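Local coordinates for putative uncharacterized protein (Photobacterium profundum, PDB 3R87), which is probably a hotdog-fold thioesterase of the 4-hydroxybenzoyl-CoA thioesterase family, hydrolysing thioester substrates, at residues Asp85-Trp97 / Ala104-Asp116. Residues are numbered along the deposited sequence; the frame is centred on the assembly and turned at random. Where two conformers were deposited one is given.
Sequences DGKYKTLWRQEVW and AAVIGDIEMVCLD
Strands 89-97 and 106-115 form a long antiparallel beta hairpin of the hotdog-fold sheet, in register from Thr-90/Met-112 to Val-96/Val-106. Hydrogen-bonded pairs alternate with non-hydrogen-bonded ones, and the ladder ends in a classic beta bulge, where Ala-105 and Val-106 both face Val-96: Val-106 O accepts from Val-96 N, while Ala-105 N donates to Val-96 O (2.8 Å). Just beyond, Ala-104 CA lies over the face of the Trp-97 five-membered ring, 4.0 Å from its centroid.

On the face bearing Arg-93, salt bridges link side chains across and along the strands; Arg-93, Glu-95 and Asp-109 form one network. Arg-93 has CG anti to its backbone N (chi1 174°) and bends at chi2, which brings the guanidinium alongside Asp-109; NH1 meets OD1 of that residue at 2.9 Å on the syn side, with the two planes 39° apart. In the guanidinium plane, NE and NH2 both grip Glu-95 OE2, and Ile-107 CG2 sits over the centre of one face, 3.4 Å from Arg-93 CZ. The other oxygen, Glu-95 OE1, takes the indole N-H of Trp-97 (2.9 Å from NE1) on its anti lone pair. Farther along, Lys-89 NZ forms a salt bridge to Glu-111 OE1 (2.8 Å) from above the carboxylate plane.

The face bearing Trp-92 is buried. Met-112, bent at chi3, brings CE to the in-plane edge of the indole and within 3.6 Å of Thr-90 CB. Its SD lies obliquely beside the Trp-92 five-membered ring, a Met-aromatic contact, and Trp-92 NE1 donates a weak hydrogen bond to Met-112 SD (3.4 Å).

Helix 28-41 packs on this buried face, with Phe-33 against Val-96, and Gln-94 OE1 accepts from Arg-37. Strand 75-85 pairs with 89-97, and 56-66 with 106-115, placing the hairpin centrally in the sheet.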
loop_
_atom_site.group_PDB
_atom_site.type_symbol
_atom_site.label_atom_id
_atom_site.label_comp_id
_atom_site.label_asym_id
_atom_site.label_seq_id
_atom_site.Cartn_x
_atom_site.Cartn_y
_atom_site.Cartn_z
ATOM N N ASP A 85 -27.956 12.890 -0.574
ATOM C CA ASP A 85 -28.454 13.358 -1.846
ATOM C C ASP A 85 -29.464 12.272 -2.334
ATOM O O ASP A 85 -29.127 11.429 -3.141
ATOM C CB ASP A 85 -27.237 13.500 -2.776
ATOM C CG ASP A 85 -27.607 13.917 -4.194
ATOM O OD1 ASP A 85 -26.829 13.593 -5.164
ATOM O OD2 ASP A 85 -28.642 14.583 -4.343
ATOM N N GLY A 86 -30.676 12.250 -1.771
ATOM C CA GLY A 86 -31.595 11.127 -1.954
ATOM C C GLY A 86 -31.318 9.928 -1.064
ATOM O O GLY A 86 -30.345 9.919 -0.233
ATOM N N LYS A 87 -32.038 8.841 -1.350
ATOM C CA LYS A 87 -31.932 7.536 -0.619
ATOM C C LYS A 87 -30.683 6.687 -0.900
ATOM O O LYS A 87 -30.337 5.823 -0.041
ATOM C CB LYS A 87 -33.200 6.700 -0.989
ATOM C CG LYS A 87 -33.427 5.335 -0.260
ATOM C CD LYS A 87 -34.924 4.798 -0.439
ATOM C CE LYS A 87 -35.458 4.222 -1.756
ATOM N NZ LYS A 87 -35.345 2.719 -2.056
ATOM N N TYR A 88 -30.003 6.910 -2.033
ATOM C CA TYR A 88 -28.924 6.075 -2.510
ATOM C C TYR A 88 -27.555 6.671 -2.348
ATOM O O TYR A 88 -26.630 5.924 -1.999
ATOM C CB TYR A 88 -29.116 5.630 -3.980
ATOM C CG TYR A 88 -30.372 4.805 -4.144
ATOM C CD1 TYR A 88 -30.358 3.399 -3.926
ATOM C CD2 TYR A 88 -31.585 5.434 -4.422
ATOM C CE1 TYR A 88 -31.530 2.646 -4.031
ATOM C CE2 TYR A 88 -32.816 4.698 -4.546
ATOM C CZ TYR A 88 -32.762 3.300 -4.346
ATOM O OH TYR A 88 -33.914 2.517 -4.457
ATOM N N LYS A 89 -27.407 7.992 -2.541
ATOM C CA LYS A 89 -26.120 8.677 -2.641
ATOM C C LYS A 89 -25.835 9.421 -1.324
ATOM O O LYS A 89 -26.746 10.005 -0.669
ATOM C CB LYS A 89 -26.217 9.762 -3.704
ATOM C CG LYS A 89 -26.712 9.247 -5.045
ATOM C CD LYS A 89 -26.498 10.280 -6.129
ATOM C CE LYS A 89 -25.025 10.336 -6.525
ATOM N NZ LYS A 89 -24.750 11.009 -7.831
ATOM N N THR A 90 -24.548 9.487 -1.012
ATOM C CA THR A 90 -24.028 10.338 0.036
ATOM C C THR A 90 -22.878 11.122 -0.568
ATOM O O THR A 90 -21.998 10.546 -1.216
ATOM C CB THR A 90 -23.594 9.542 1.282
ATOM O OG1 THR A 90 -24.680 8.775 1.760
ATOM C CG2 THR A 90 -23.282 10.538 2.420
ATOM N N LEU A 91 -22.871 12.464 -0.380
ATOM C CA LEU A 91 -21.815 13.301 -0.821
ATOM C C LEU A 91 -20.910 13.670 0.328
ATOM O O LEU A 91 -21.416 14.075 1.396
ATOM C CB LEU A 91 -22.403 14.590 -1.471
ATOM C CG LEU A 91 -23.517 14.337 -2.402
ATOM C CD1 LEU A 91 -24.052 15.678 -2.896
ATOM C CD2 LEU A 91 -23.037 13.404 -3.553
ATOM N N TRP A 92 -19.632 13.535 0.161
ATOM C CA TRP A 92 -18.652 13.830 1.180
ATOM C C TRP A 92 -17.725 14.910 0.681
ATOM O O TRP A 92 -17.250 14.854 -0.474
ATOM C CB TRP A 92 -17.863 12.589 1.544
ATOM C CG TRP A 92 -18.656 11.429 2.031
ATOM C CD1 TRP A 92 -19.281 10.473 1.299
ATOM C CD2 TRP A 92 -18.885 11.064 3.408
ATOM N NE1 TRP A 92 -19.869 9.565 2.132
ATOM C CE2 TRP A 92 -19.640 9.882 3.432
ATOM C CE3 TRP A 92 -18.447 11.601 4.639
ATOM C CZ2 TRP A 92 -19.988 9.216 4.629
ATOM C CZ3 TRP A 92 -18.790 10.961 5.810
ATOM C CH2 TRP A 92 -19.573 9.815 5.795
ATOM N N ARG A 93 -17.419 15.895 1.519
ATOM C CA ARG A 93 -16.361 16.845 1.303
ATOM C C ARG A 93 -15.262 16.496 2.285
ATOM O O ARG A 93 -15.521 16.478 3.498
ATOM C CB ARG A 93 -16.850 18.284 1.515
ATOM C CG ARG A 93 -15.747 19.313 1.454
ATOM C CD ARG A 93 -15.216 19.465 0.060
ATOM N NE ARG A 93 -14.323 20.606 -0.035
ATOM C CZ ARG A 93 -14.241 21.391 -1.097
ATOM N NH1 ARG A 93 -14.836 21.087 -2.276
ATOM N NH2 ARG A 93 -13.450 22.442 -0.993
ATOM N N GLN A 94 -14.042 16.242 1.817
ATOM C CA GLN A 94 -12.972 15.826 2.669
ATOM C C GLN A 94 -11.732 16.600 2.344
ATOM O O GLN A 94 -11.422 16.834 1.154
ATOM C CB GLN A 94 -12.730 14.309 2.611
ATOM C CG GLN A 94 -14.007 13.538 2.894
ATOM C CD GLN A 94 -13.756 12.073 3.106
ATOM O OE1 GLN A 94 -13.917 11.275 2.167
ATOM N NE2 GLN A 94 -13.311 11.707 4.296
ATOM N N GLU A 95 -10.979 17.026 3.353
ATOM C CA GLU A 95 -9.824 17.845 3.153
ATOM C C GLU A 95 -8.700 17.429 4.077
ATOM O O GLU A 95 -8.932 17.113 5.240
ATOM C CB GLU A 95 -10.131 19.337 3.409
ATOM C CG GLU A 95 -11.264 19.833 2.491
ATOM C CD GLU A 95 -11.605 21.280 2.633
ATOM O OE1 GLU A 95 -11.021 21.979 3.512
ATOM O OE2 GLU A 95 -12.483 21.748 1.860
ATOM N N VAL A 96 -7.469 17.433 3.565
ATOM C CA VAL A 96 -6.279 17.223 4.398
ATOM C C VAL A 96 -5.679 18.556 4.738
ATOM O O VAL A 96 -5.334 19.334 3.835
ATOM C CB VAL A 96 -5.210 16.414 3.592
ATOM C CG1 VAL A 96 -3.958 16.263 4.437
ATOM C CG2 VAL A 96 -5.748 15.116 3.074
ATOM N N TRP A 97 -5.519 18.821 6.048
ATOM C CA TRP A 97 -4.911 20.078 6.499
ATOM C C TRP A 97 -3.594 19.748 7.228
ATOM O O TRP A 97 -3.588 19.024 8.256
ATOM C CB TRP A 97 -5.877 20.794 7.473
ATOM C CG TRP A 97 -6.991 21.457 6.714
ATOM C CD1 TRP A 97 -8.016 20.856 6.042
ATOM C CD2 TRP A 97 -7.178 22.856 6.529
ATOM N NE1 TRP A 97 -8.830 21.807 5.468
ATOM C CE2 TRP A 97 -8.314 23.040 5.753
ATOM C CE3 TRP A 97 -6.445 23.995 6.960
ATOM C CZ2 TRP A 97 -8.797 24.310 5.392
ATOM C CZ3 TRP A 97 -6.925 25.234 6.629
ATOM C CH2 TRP A 97 -8.079 25.392 5.864
ATOM N N ALA A 104 -6.255 23.937 2.686
ATOM C CA ALA A 104 -6.173 22.500 2.565
ATOM C C ALA A 104 -5.044 22.101 1.614
ATOM O O ALA A 104 -4.896 22.705 0.535
ATOM C CB ALA A 104 -7.474 21.973 2.022
ATOM N N ALA A 105 -4.303 21.082 1.971
ATOM C CA ALA A 105 -3.312 20.512 1.057
ATOM C C ALA A 105 -3.956 19.653 0.002
ATOM O O ALA A 105 -3.413 19.550 -1.116
ATOM C CB ALA A 105 -2.331 19.663 1.855
ATOM N N VAL A 106 -5.049 18.990 0.316
ATOM C CA VAL A 106 -5.752 18.059 -0.566
ATOM C C VAL A 106 -7.234 18.258 -0.324
ATOM O O VAL A 106 -7.657 18.336 0.852
ATOM C CB VAL A 106 -5.343 16.608 -0.334
ATOM C CG1 VAL A 106 -6.092 15.662 -1.292
ATOM C CG2 VAL A 106 -3.847 16.432 -0.434
ATOM N N ILE A 107 -8.008 18.294 -1.378
ATOM C CA ILE A 107 -9.467 18.399 -1.339
ATOM C C ILE A 107 -10.053 17.245 -2.109
ATOM O O ILE A 107 -9.618 16.985 -3.248
ATOM C CB ILE A 107 -9.930 19.721 -1.921
ATOM C CG1 ILE A 107 -9.413 20.895 -1.093
ATOM C CG2 ILE A 107 -11.489 19.724 -2.055
ATOM C CD1 ILE A 107 -9.531 22.266 -1.761
ATOM N N GLY A 108 -11.089 16.614 -1.579
ATOM C CA GLY A 108 -11.855 15.611 -2.305
ATOM C C GLY A 108 -13.332 15.869 -2.172
ATOM O O GLY A 108 -13.850 16.129 -1.067
ATOM N N ASP A 109 -14.037 15.760 -3.293
ATOM C CA ASP A 109 -15.481 15.667 -3.338
ATOM C C ASP A 109 -15.816 14.241 -3.735
ATOM O O ASP A 109 -15.455 13.805 -4.857
ATOM C CB ASP A 109 -16.081 16.643 -4.374
ATOM C CG ASP A 109 -15.805 18.089 -4.079
ATOM O OD1 ASP A 109 -16.070 18.501 -2.962
ATOM O OD2 ASP A 109 -15.353 18.826 -5.025
ATOM N N ILE A 110 -16.405 13.477 -2.836
ATOM C CA ILE A 110 -16.608 12.047 -2.984
ATOM C C ILE A 110 -18.066 11.716 -3.010
ATOM O O ILE A 110 -18.845 12.255 -2.201
ATOM C CB ILE A 110 -15.870 11.263 -1.891
ATOM C CG1 ILE A 110 -14.372 11.055 -2.180
ATOM C CG2 ILE A 110 -16.547 9.920 -1.673
ATOM C CD1 ILE A 110 -13.616 11.873 -2.335
ATOM N N GLU A 111 -18.516 10.894 -3.924
ATOM C CA GLU A 111 -19.868 10.401 -3.967
ATOM C C GLU A 111 -19.863 8.937 -3.652
ATOM O O GLU A 111 -19.145 8.154 -4.324
ATOM C CB GLU A 111 -20.508 10.603 -5.329
ATOM C CG GLU A 111 -20.515 11.959 -5.804
ATOM C CD GLU A 111 -21.372 12.183 -7.054
ATOM O OE1 GLU A 111 -21.919 11.203 -7.675
ATOM O OE2 GLU A 111 -21.425 13.364 -7.475
ATOM N N MET A 112 -20.638 8.520 -2.679
ATOM C CA MET A 112 -20.674 7.185 -2.148
ATOM C C MET A 112 -22.051 6.552 -2.425
ATOM O O MET A 112 -23.075 7.244 -2.254
ATOM C CB MET A 112 -20.521 7.345 -0.609
ATOM C CG MET A 112 -20.519 6.060 0.173
ATOM S SD MET A 112 -20.372 6.181 1.940
ATOM C CE MET A 112 -21.822 6.639 2.558
ATOM N N VAL A 113 -22.057 5.260 -2.732
ATOM C CA VAL A 113 -23.276 4.447 -2.831
ATOM C C VAL A 113 -23.118 3.236 -1.901
ATOM O O VAL A 113 -22.071 2.937 -1.385
ATOM C CB VAL A 113 -23.461 4.010 -4.273
ATOM C CG1 VAL A 113 -23.665 5.237 -5.146
ATOM C CG2 VAL A 113 -22.275 3.195 -4.831
ATOM N N CYS A 114 -24.272 2.544 -1.693
ATOM C CA CYS A 114 -24.317 1.319 -0.905
ATOM C C CYS A 114 -24.653 0.124 -1.819
ATOM O O CYS A 114 -25.554 0.253 -2.610
ATOM C CB CYS A 114 -25.379 1.513 0.173
ATOM S SG CYS A 114 -25.595 0.035 1.275
ATOM N N LEU A 115 -23.864 -0.929 -1.791
ATOM C CA LEU A 115 -24.010 -2.067 -2.717
ATOM C C LEU A 115 -24.187 -3.345 -1.916
ATOM O O LEU A 115 -23.548 -3.518 -0.839
ATOM C CB LEU A 115 -22.727 -2.203 -3.634
ATOM C CG LEU A 115 -22.291 -1.060 -4.473
ATOM C CD1 LEU A 115 -21.067 -1.399 -5.282
ATOM C CD2 LEU A 115 -23.393 -0.500 -5.400
ATOM N N ASP A 116 -24.938 -4.276 -2.460
ATOM C CA ASP A 116 -24.908 -5.665 -1.976
ATOM C C ASP A 116 -23.816 -6.456 -2.721
ATOM O O ASP A 116 -23.046 -5.892 -3.551
ATOM C CB ASP A 116 -26.299 -6.282 -2.095
ATOM C CG ASP A 116 -26.751 -6.462 -3.535
ATOM O OD1 ASP A 116 -25.931 -6.415 -4.477
ATOM O OD2 ASP A 116 -27.984 -6.556 -3.642
HETATM O O HOH W 1 -26.654 3.269 -2.946
HETATM O O HOH W 2 -24.520 6.322 0.351
HETATM O O HOH W 3 -18.330 17.407 -1.781
HETATM O O HOH W 4 -15.396 21.554 -5.147
#